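Local coordinates for B12-binding domain-containing protein (Kitasatospora setae, PDB 6WTE) that binds cobalamin and a [4Fe-4S] cluster and, as the radical S-adenosylmethionine methylase TsrM, catalyses methyl transfer, apparently by a non-radical route, at residues A[32-37]-A[136-141]; A[439-444]-A[470-475]; A[501-506]-A[520-525]. One frame throughout, in Å; residues are numbered along the deposited sequence.

Contact 1. Residues A[32-37]-A[136-141]; sequences EGFEVE and LATAIS
Phe34 lays one face of its ring against Ala137, whose CB stands 3.8 Å from the ring centroid and 19° off the normal, a CH-pi contact displaced toward the rim. The ring's far end reaches furthest: CZ comes within 3.6 Å of Ala137 CB. At the edge, in the ring plane, Thr138 OG1 lies 3.5 Å from Phe34 CZ, while Ser141 CB, one helical turn beyond Ala137, sits 4.2 Å from CE1 of Phe34. CG of Phe34 is turned anti to its carbonyl carbon (chi1 -65°), which carries the ring from just before strand 35-40 to helix 130-141. Both hydroxyls find their hydrogen-bond partners outside the contact, Thr138 OG1 with Cys134 O and Ser141 OG with Ser2 O. Behind Phe34, Gly33 is the C-prime residue of a Schellman motif that ends helix 20-31, its positive phi turning the chain into the strand. Leu29 and Met62 also pack on the ring, and Arg3 makes a cation-pi contact with it. With an alanine in place of Phe34, a gap is likely to open beside Ala137 CB and Thr138, and Arg3 to lose its aromatic partner. The contact, which joins the first helix-strand junction of the B12-binding domain to a later helix of its alpha/beta fold, is thus mainly apolar, though the ring end lies against helix backbone, Phe34 CE1 being 3.6 Å from Ala137 O.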
loop_
_atom_site.group_PDB
_atom_site.type_symbol
_atom_site.label_atom_id
_atom_site.label_comp_id
_atom_site.label_asym_id
_atom_site.label_seq_id
_atom_site.Cartn_x
_atom_site.Cartn_y
_atom_site.Cartn_z
ATOM N N GLU A 32 -19.938 15.164 9.855
ATOM C CA GLU A 32 -19.683 16.216 10.831
ATOM C C GLU A 32 -20.113 17.592 10.344
ATOM O O GLU A 32 -19.798 18.594 10.993
ATOM C CB GLU A 32 -18.200 16.241 11.205
ATOM C CG GLU A 32 -17.751 15.034 12.014
ATOM C CD GLU A 32 -18.391 14.981 13.388
ATOM O OE1 GLU A 32 -18.675 16.056 13.959
ATOM O OE2 GLU A 32 -18.615 13.863 13.896
ATOM N N GLY A 33 -20.817 17.665 9.218
ATOM C CA GLY A 33 -21.402 18.909 8.771
ATOM C C GLY A 33 -20.588 19.716 7.788
ATOM O O GLY A 33 -20.944 20.874 7.523
ATOM N N PHE A 34 -19.527 19.152 7.224
ATOM C CA PHE A 34 -18.727 19.866 6.244
ATOM C C PHE A 34 -19.174 19.528 4.828
ATOM O O PHE A 34 -19.729 18.457 4.565
ATOM C CB PHE A 34 -17.241 19.542 6.414
ATOM C CG PHE A 34 -16.679 20.028 7.712
ATOM C CD1 PHE A 34 -16.275 21.348 7.857
ATOM C CD2 PHE A 34 -16.586 19.177 8.798
ATOM C CE1 PHE A 34 -15.780 21.803 9.058
ATOM C CE2 PHE A 34 -16.092 19.623 10.002
ATOM C CZ PHE A 34 -15.685 20.938 10.134
ATOM N N GLU A 35 -18.937 20.469 3.920
ATOM C CA GLU A 35 -19.106 20.224 2.499
ATOM C C GLU A 35 -17.764 19.758 1.948
ATOM O O GLU A 35 -16.729 20.362 2.241
ATOM C CB GLU A 35 -19.578 21.490 1.783
ATOM C CG GLU A 35 -19.821 21.316 0.297
ATOM C CD GLU A 35 -20.206 22.616 -0.382
ATOM O OE1 GLU A 35 -20.082 23.680 0.261
ATOM O OE2 GLU A 35 -20.625 22.575 -1.559
ATOM N N VAL A 36 -17.776 18.672 1.177
ATOM C CA VAL A 36 -16.551 18.072 0.668
ATOM C C VAL A 36 -16.616 18.013 -0.848
ATOM O O VAL A 36 -17.608 17.542 -1.415
ATOM C CB VAL A 36 -16.319 16.662 1.238
ATOM C CG1 VAL A 36 -14.983 16.141 0.761
ATOM C CG2 VAL A 36 -16.391 16.688 2.750
ATOM N N GLU A 37 -15.552 18.463 -1.499
ATOM C CA GLU A 37 -15.373 18.279 -2.930
ATOM C C GLU A 37 -14.048 17.574 -3.185
ATOM O O GLU A 37 -13.044 17.859 -2.523
ATOM C CB GLU A 37 -15.437 19.620 -3.662
ATOM C CG GLU A 37 -16.820 20.237 -3.563
ATOM C CD GLU A 37 -16.965 21.529 -4.339
ATOM O OE1 GLU A 37 -15.984 22.289 -4.447
ATOM O OE2 GLU A 37 -18.074 21.777 -4.838
ATOM N N LEU A 136 -9.372 18.973 12.584
ATOM C CA LEU A 136 -8.644 20.026 11.882
ATOM C C LEU A 136 -9.597 20.936 11.116
ATOM O O LEU A 136 -9.518 22.166 11.221
ATOM C CB LEU A 136 -7.608 19.404 10.942
ATOM C CG LEU A 136 -6.757 20.379 10.115
ATOM C CD1 LEU A 136 -5.931 21.315 10.992
ATOM C CD2 LEU A 136 -5.868 19.623 9.134
ATOM N N ALA A 137 -10.522 20.347 10.354
ATOM C CA ALA A 137 -11.493 21.154 9.620
ATOM C C ALA A 137 -12.312 22.022 10.566
ATOM O O ALA A 137 -12.635 23.172 10.244
ATOM C CB ALA A 137 -12.408 20.253 8.784
ATOM N N THR A 138 -12.654 21.494 11.743
ATOM C CA THR A 138 -13.404 22.293 12.704
ATOM C C THR A 138 -12.571 23.469 13.199
ATOM O O THR A 138 -13.063 24.602 13.256
ATOM C CB THR A 138 -13.862 21.427 13.879
ATOM O OG1 THR A 138 -14.730 20.389 13.406
ATOM C CG2 THR A 138 -14.609 22.265 14.908
ATOM N N ALA A 139 -11.301 23.228 13.533
ATOM C CA ALA A 139 -10.451 24.312 14.019
ATOM C C ALA A 139 -10.274 25.397 12.961
ATOM O O ALA A 139 -10.413 26.592 13.250
ATOM C CB ALA A 139 -9.095 23.755 14.463
ATOM N N ILE A 140 -9.971 24.999 11.723
ATOM C CA ILE A 140 -9.751 25.977 10.659
ATOM C C ILE A 140 -11.025 26.776 10.403
ATOM O O ILE A 140 -11.009 28.015 10.355
ATOM C CB ILE A 140 -9.259 25.278 9.378
ATOM C CG1 ILE A 140 -8.016 24.426 9.654
ATOM C CG2 ILE A 140 -8.973 26.301 8.285
ATOM C CD1 ILE A 140 -6.859 25.193 10.238
ATOM N N SER A 141 -12.153 26.074 10.266
ATOM C CA SER A 141 -13.420 26.736 9.973
ATOM C C SER A 141 -13.782 27.752 11.049
ATOM O O SER A 141 -14.340 28.815 10.750
ATOM C CB SER A 141 -14.530 25.696 9.833
ATOM O OG SER A 141 -15.792 26.325 9.686
#

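Contact 2. Residues A[439-444]-A[470-475]; sequences NTADGP and NFRLVC
Thr440 and Arg472 bring their backbones to 5.4 Å between CA atoms, two irregular segments that meet without any strand pairing. The link is a side chain on a main chain: Thr440 OG1 donates to Phe471 O over 2.7 Å. The hydroxyl approaches at a C=O...O angle of 129°, tilted 23° from the carbonyl plane. Placed between the backbone N and the carbonyl carbon (chi1 57°), OG1 of Thr440 also lies 3.3 Å from Arg472 CA. The same oxygen accepts a bond from a water at 3.1 Å, and that water accepts from Leu473 N at 3.0 Å, so one hydroxyl reaches two successive peptide groups, one directly and one through the water. Alongside, the aliphatic part of Arg472 packs on Ala441, the residue after Thr440, its CG 3.9 Å from Ala441 CA. The arginine chain then bends at chi2 and chi3, and its NH1 is bound by Gln462 O. Asn439 rests on Pro491, Glu492 and Trp495 of helix 491-503, and Phe471 meets Phe465. The contact joins the loop after strand 436-437 to the loop following helix 456-461, where the chain enters strand 475-476, which pairs antiparallel with both 436-437 and 404-412.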
loop_
_atom_site.group_PDB
_atom_site.type_symbol
_atom_site.label_atom_id
_atom_site.label_comp_id
_atom_site.label_asym_id
_atom_site.label_seq_id
_atom_site.Cartn_x
_atom_site.Cartn_y
_atom_site.Cartn_z
ATOM N N ASN A 439 20.788 3.544 -6.491
ATOM C CA ASN A 439 21.247 3.754 -7.860
ATOM C C ASN A 439 21.890 5.115 -8.065
ATOM O O ASN A 439 22.684 5.273 -8.997
ATOM C CB ASN A 439 20.089 3.613 -8.843
ATOM C CG ASN A 439 19.561 2.200 -8.925
ATOM O OD1 ASN A 439 20.186 1.259 -8.436
ATOM N ND2 ASN A 439 18.410 2.042 -9.557
ATOM N N THR A 440 21.546 6.106 -7.243
ATOM C CA THR A 440 22.051 7.465 -7.393
ATOM C C THR A 440 23.018 7.855 -6.279
ATOM O O THR A 440 23.282 9.045 -6.078
ATOM C CB THR A 440 20.884 8.449 -7.455
ATOM O OG1 THR A 440 20.082 8.299 -6.280
ATOM C CG2 THR A 440 20.022 8.166 -8.676
ATOM N N ALA A 441 23.546 6.879 -5.545
ATOM C CA ALA A 441 24.432 7.180 -4.428
ATOM C C ALA A 441 25.780 7.687 -4.925
ATOM O O ALA A 441 26.400 7.085 -5.805
ATOM C CB ALA A 441 24.626 5.943 -3.555
ATOM N N ASP A 442 26.235 8.799 -4.351
ATOM C CA ASP A 442 27.576 9.308 -4.613
ATOM C C ASP A 442 28.438 8.937 -3.410
ATOM O O ASP A 442 28.633 9.717 -2.478
ATOM C CB ASP A 442 27.547 10.812 -4.860
ATOM C CG ASP A 442 28.848 11.334 -5.436
ATOM O OD1 ASP A 442 29.755 10.515 -5.706
ATOM O OD2 ASP A 442 28.967 12.565 -5.619
ATOM N N GLY A 443 28.952 7.710 -3.440
ATOM C CA GLY A 443 29.763 7.186 -2.366
ATOM C C GLY A 443 28.962 6.389 -1.356
ATOM O O GLY A 443 27.768 6.128 -1.536
ATOM N N PRO A 444 29.613 5.996 -0.259
ATOM C CA PRO A 444 28.950 5.136 0.729
ATOM C C PRO A 444 27.764 5.826 1.383
ATOM O O PRO A 444 27.808 7.016 1.709
ATOM C CB PRO A 444 30.060 4.846 1.748
ATOM C CG PRO A 444 31.340 5.111 1.011
ATOM C CD PRO A 444 31.025 6.239 0.076
ATOM N N ASN A 470 19.121 15.562 -3.275
ATOM C CA ASN A 470 18.860 14.782 -4.474
ATOM C C ASN A 470 18.195 13.462 -4.108
ATOM O O ASN A 470 18.406 12.924 -3.020
ATOM C CB ASN A 470 20.161 14.509 -5.229
ATOM C CG ASN A 470 20.902 15.781 -5.589
ATOM O OD1 ASN A 470 21.990 16.045 -5.076
ATOM N ND2 ASN A 470 20.317 16.575 -6.473
ATOM N N PHE A 471 17.381 12.944 -5.028
ATOM C CA PHE A 471 16.775 11.637 -4.814
ATOM C C PHE A 471 17.852 10.574 -4.673
ATOM O O PHE A 471 18.755 10.467 -5.507
ATOM C CB PHE A 471 15.839 11.277 -5.964
ATOM C CG PHE A 471 14.463 11.850 -5.818
ATOM C CD1 PHE A 471 13.725 11.627 -4.665
ATOM C CD2 PHE A 471 13.913 12.619 -6.827
ATOM C CE1 PHE A 471 12.452 12.151 -4.531
ATOM C CE2 PHE A 471 12.647 13.153 -6.695
ATOM C CZ PHE A 471 11.920 12.920 -5.548
ATOM N N ARG A 472 17.749 9.791 -3.603
ATOM C CA ARG A 472 18.702 8.729 -3.295
ATOM C C ARG A 472 17.915 7.702 -2.480
ATOM O O ARG A 472 18.005 7.631 -1.251
ATOM C CB ARG A 472 19.923 9.267 -2.548
ATOM C CG ARG A 472 21.143 8.370 -2.623
ATOM C CD ARG A 472 21.257 7.466 -1.410
ATOM N NE ARG A 472 21.742 8.170 -0.227
ATOM C CZ ARG A 472 20.962 8.580 0.767
ATOM N NH1 ARG A 472 19.663 8.366 0.713
ATOM N NH2 ARG A 472 21.485 9.202 1.813
ATOM N N LEU A 473 17.099 6.923 -3.190
ATOM C CA LEU A 473 16.209 5.950 -2.568
ATOM C C LEU A 473 17.027 4.749 -2.115
ATOM O O LEU A 473 17.668 4.088 -2.939
ATOM C CB LEU A 473 15.115 5.522 -3.541
ATOM C CG LEU A 473 13.889 6.429 -3.672
ATOM C CD1 LEU A 473 14.265 7.828 -4.149
ATOM C CD2 LEU A 473 12.885 5.789 -4.625
ATOM N N VAL A 474 16.996 4.469 -0.812
ATOM C CA VAL A 474 17.880 3.489 -0.187
ATOM C C VAL A 474 17.245 2.105 -0.232
ATOM O O VAL A 474 16.030 1.962 -0.037
ATOM C CB VAL A 474 18.191 3.914 1.258
ATOM C CG1 VAL A 474 19.003 2.867 1.954
ATOM C CG2 VAL A 474 18.943 5.240 1.256
ATOM N N CYS A 475 18.075 1.080 -0.478
ATOM C CA CYS A 475 17.638 -0.307 -0.587
ATOM C C CYS A 475 18.594 -1.222 0.161
ATOM O O CYS A 475 19.735 -0.859 0.454
ATOM C CB CYS A 475 17.579 -0.775 -2.044
ATOM S SG CYS A 475 16.460 0.207 -3.056
HETATM O O HOH W 1 17.671 6.287 -6.046
#

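Contact 3. Residues A[501-506]-A[520-525]; sequences DLWALI and EGMSEH. With EDO (1,2-ethanediol), chain O.
A Met-aromatic contact at the protein surface, Met522 on Trp503, joins the C-terminal part of helix 491-503 to the loop between strand 514-515 and helix 533-540. The methyl end of Met522 does the touching: CE sits over one face of the Trp503 indole, 3.4 Å from the centroid of the five-membered ring and 18° off its normal. It is shared almost evenly by two ring atoms, with Trp503 CD1 and NE1 each 3.3 Å from Met522 CE. The sulfur stands further back, Met522 SD being 4.8 Å from the same centroid and oblique to it. The bend at the end of the methionine chain (chi3 63°) turns the methyl onto the ring while the two side chains run past each other in opposite senses. Toward the benzo end, Ser523 CB approaches Trp503 CH2 obliquely at 3.8 Å. Rotation of the indole is limited from outside the pair by Pro517 O, which accepts from NE1, and His511 meets its ring. Met522 also opens a type II beta turn, closed by the bond from His525 N to Met522 O. Within that turn Glu524 makes a salt bridge with Arg554 through OE1, which also accepts from O2 of a 1,2-ethanediol, probably a crystallisation additive, at 2.9 Å. Away from the cobalamin and iron-sulfur sites, the pairing is a CH-pi form of the Met-aromatic motif, with the methyl rather than the sulfur over the indole.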
loop_
_atom_site.group_PDB
_atom_site.type_symbol
_atom_site.label_atom_id
_atom_site.label_comp_id
_atom_site.label_asym_id
_atom_site.label_seq_id
_atom_site.Cartn_x
_atom_site.Cartn_y
_atom_site.Cartn_z
ATOM N N ASP A 501 19.681 -13.448 -13.219
ATOM C CA ASP A 501 19.986 -14.675 -12.487
ATOM C C ASP A 501 18.715 -15.370 -12.020
ATOM O O ASP A 501 18.628 -16.602 -12.040
ATOM C CB ASP A 501 20.875 -14.373 -11.277
ATOM C CG ASP A 501 22.273 -13.930 -11.661
ATOM O OD1 ASP A 501 22.746 -14.313 -12.748
ATOM O OD2 ASP A 501 22.900 -13.204 -10.859
ATOM N N LEU A 502 17.728 -14.596 -11.569
ATOM C CA LEU A 502 16.481 -15.192 -11.105
ATOM C C LEU A 502 15.698 -15.801 -12.264
ATOM O O LEU A 502 15.168 -16.911 -12.141
ATOM C CB LEU A 502 15.649 -14.146 -10.363
ATOM C CG LEU A 502 14.258 -14.565 -9.883
ATOM C CD1 LEU A 502 14.343 -15.741 -8.923
ATOM C CD2 LEU A 502 13.549 -13.399 -9.228
ATOM N N TRP A 503 15.633 -15.100 -13.402
ATOM C CA TRP A 503 14.938 -15.643 -14.570
ATOM C C TRP A 503 15.505 -16.988 -14.994
ATOM O O TRP A 503 14.763 -17.865 -15.451
ATOM C CB TRP A 503 15.019 -14.670 -15.742
ATOM C CG TRP A 503 13.908 -13.700 -15.793
ATOM C CD1 TRP A 503 13.735 -12.607 -15.002
ATOM C CD2 TRP A 503 12.793 -13.732 -16.691
ATOM N NE1 TRP A 503 12.583 -11.947 -15.358
ATOM C CE2 TRP A 503 11.984 -12.622 -16.389
ATOM C CE3 TRP A 503 12.403 -14.594 -17.722
ATOM C CZ2 TRP A 503 10.805 -12.346 -17.082
ATOM C CZ3 TRP A 503 11.232 -14.319 -18.409
ATOM C CH2 TRP A 503 10.447 -13.204 -18.085
ATOM N N ALA A 504 16.818 -17.166 -14.870
ATOM C CA ALA A 504 17.443 -18.412 -15.295
ATOM C C ALA A 504 17.010 -19.607 -14.458
ATOM O O ALA A 504 17.261 -20.747 -14.864
ATOM C CB ALA A 504 18.965 -18.276 -15.250
ATOM N N LEU A 505 16.386 -19.382 -13.304
ATOM C CA LEU A 505 15.939 -20.482 -12.462
ATOM C C LEU A 505 14.576 -21.037 -12.861
ATOM O O LEU A 505 14.206 -22.117 -12.389
ATOM C CB LEU A 505 15.894 -20.040 -11.000
ATOM C CG LEU A 505 17.245 -19.637 -10.412
ATOM C CD1 LEU A 505 17.066 -19.175 -8.980
ATOM C CD2 LEU A 505 18.231 -20.797 -10.497
ATOM N N ILE A 506 13.822 -20.343 -13.708
ATOM C CA ILE A 506 12.463 -20.747 -14.045
ATOM C C ILE A 506 12.489 -21.568 -15.325
ATOM O O ILE A 506 13.049 -21.137 -16.340
ATOM C CB ILE A 506 11.540 -19.528 -14.190
ATOM C CG1 ILE A 506 11.575 -18.691 -12.911
ATOM C CG2 ILE A 506 10.121 -19.969 -14.526
ATOM C CD1 ILE A 506 11.122 -19.447 -11.675
ATOM N N GLU A 520 14.375 -3.133 -18.629
ATOM C CA GLU A 520 14.339 -2.907 -20.072
ATOM C C GLU A 520 15.099 -3.995 -20.824
ATOM O O GLU A 520 16.222 -4.354 -20.462
ATOM C CB GLU A 520 14.933 -1.535 -20.406
ATOM C CG GLU A 520 14.047 -0.350 -20.034
ATOM C CD GLU A 520 14.002 -0.077 -18.537
ATOM O OE1 GLU A 520 14.765 -0.715 -17.773
ATOM O OE2 GLU A 520 13.197 0.784 -18.122
ATOM N N GLY A 521 14.478 -4.509 -21.884
ATOM C CA GLY A 521 15.047 -5.550 -22.701
ATOM C C GLY A 521 14.547 -6.943 -22.385
ATOM O O GLY A 521 14.713 -7.846 -23.210
ATOM N N MET A 522 13.927 -7.137 -21.226
ATOM C CA MET A 522 13.512 -8.461 -20.795
ATOM C C MET A 522 12.105 -8.774 -21.291
ATOM O O MET A 522 11.337 -7.887 -21.668
ATOM C CB MET A 522 13.579 -8.571 -19.274
ATOM C CG MET A 522 14.946 -8.211 -18.708
ATOM S SD MET A 522 15.130 -8.721 -16.991
ATOM C CE MET A 522 14.972 -10.486 -17.176
ATOM N N SER A 523 11.776 -10.064 -21.287
ATOM C CA SER A 523 10.489 -10.511 -21.800
ATOM C C SER A 523 9.344 -9.872 -21.023
ATOM O O SER A 523 9.314 -9.920 -19.791
ATOM C CB SER A 523 10.398 -12.034 -21.720
ATOM O OG SER A 523 9.200 -12.509 -22.304
ATOM N N GLU A 524 8.415 -9.253 -21.754
ATOM C CA GLU A 524 7.185 -8.694 -21.184
ATOM C C GLU A 524 7.461 -7.550 -20.213
ATOM O O GLU A 524 6.652 -7.270 -19.325
ATOM C CB GLU A 524 6.343 -9.774 -20.499
ATOM C CG GLU A 524 5.995 -10.955 -21.397
ATOM C CD GLU A 524 5.059 -11.944 -20.727
ATOM O OE1 GLU A 524 3.852 -11.941 -21.052
ATOM O OE2 GLU A 524 5.526 -12.717 -19.866
ATOM N N HIS A 525 8.595 -6.870 -20.358
ATOM C CA HIS A 525 8.831 -5.693 -19.535
ATOM C C HIS A 525 7.845 -4.596 -19.914
ATOM O O HIS A 525 7.647 -4.306 -21.097
ATOM C CB HIS A 525 10.261 -5.185 -19.685
ATOM C CG HIS A 525 10.534 -3.950 -18.883
ATOM N ND1 HIS A 525 10.679 -2.704 -19.456
ATOM C CD2 HIS A 525 10.641 -3.764 -17.546
ATOM C CE1 HIS A 525 10.884 -1.807 -18.507
ATOM N NE2 HIS A 525 10.865 -2.424 -17.339
HETATM C C1 EDO O . 2.029 -7.902 -20.199
HETATM O O1 EDO O . 1.924 -7.591 -18.802
HETATM C C2 EDO O . 2.204 -9.404 -20.365
HETATM O O2 EDO O . 2.139 -9.767 -21.752
#

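Overall arrangement
The three contacts follow one another along the chain, each closing before the next opens, and none touches another. Contact 1 belongs to the B12-binding domain, contact 2 to the loops by the later strands of the radical SAM sheet, about 41 Å away between centres and about 24 Å between nearest atoms. Contact 3 is a surface site about 51 Å from contact 1 between centres, on the opposite side of the chain's centre. Contacts 2 and 3 are closer, about 25 Å between centres, and helix 491-503 links them: Asn439 packs on its first residues, and Trp503 lies toward its other end. Cobalamin is about 10 Å from the side chain of Ala137 and about 12 Å from that of Phe471, too far for either to touch it.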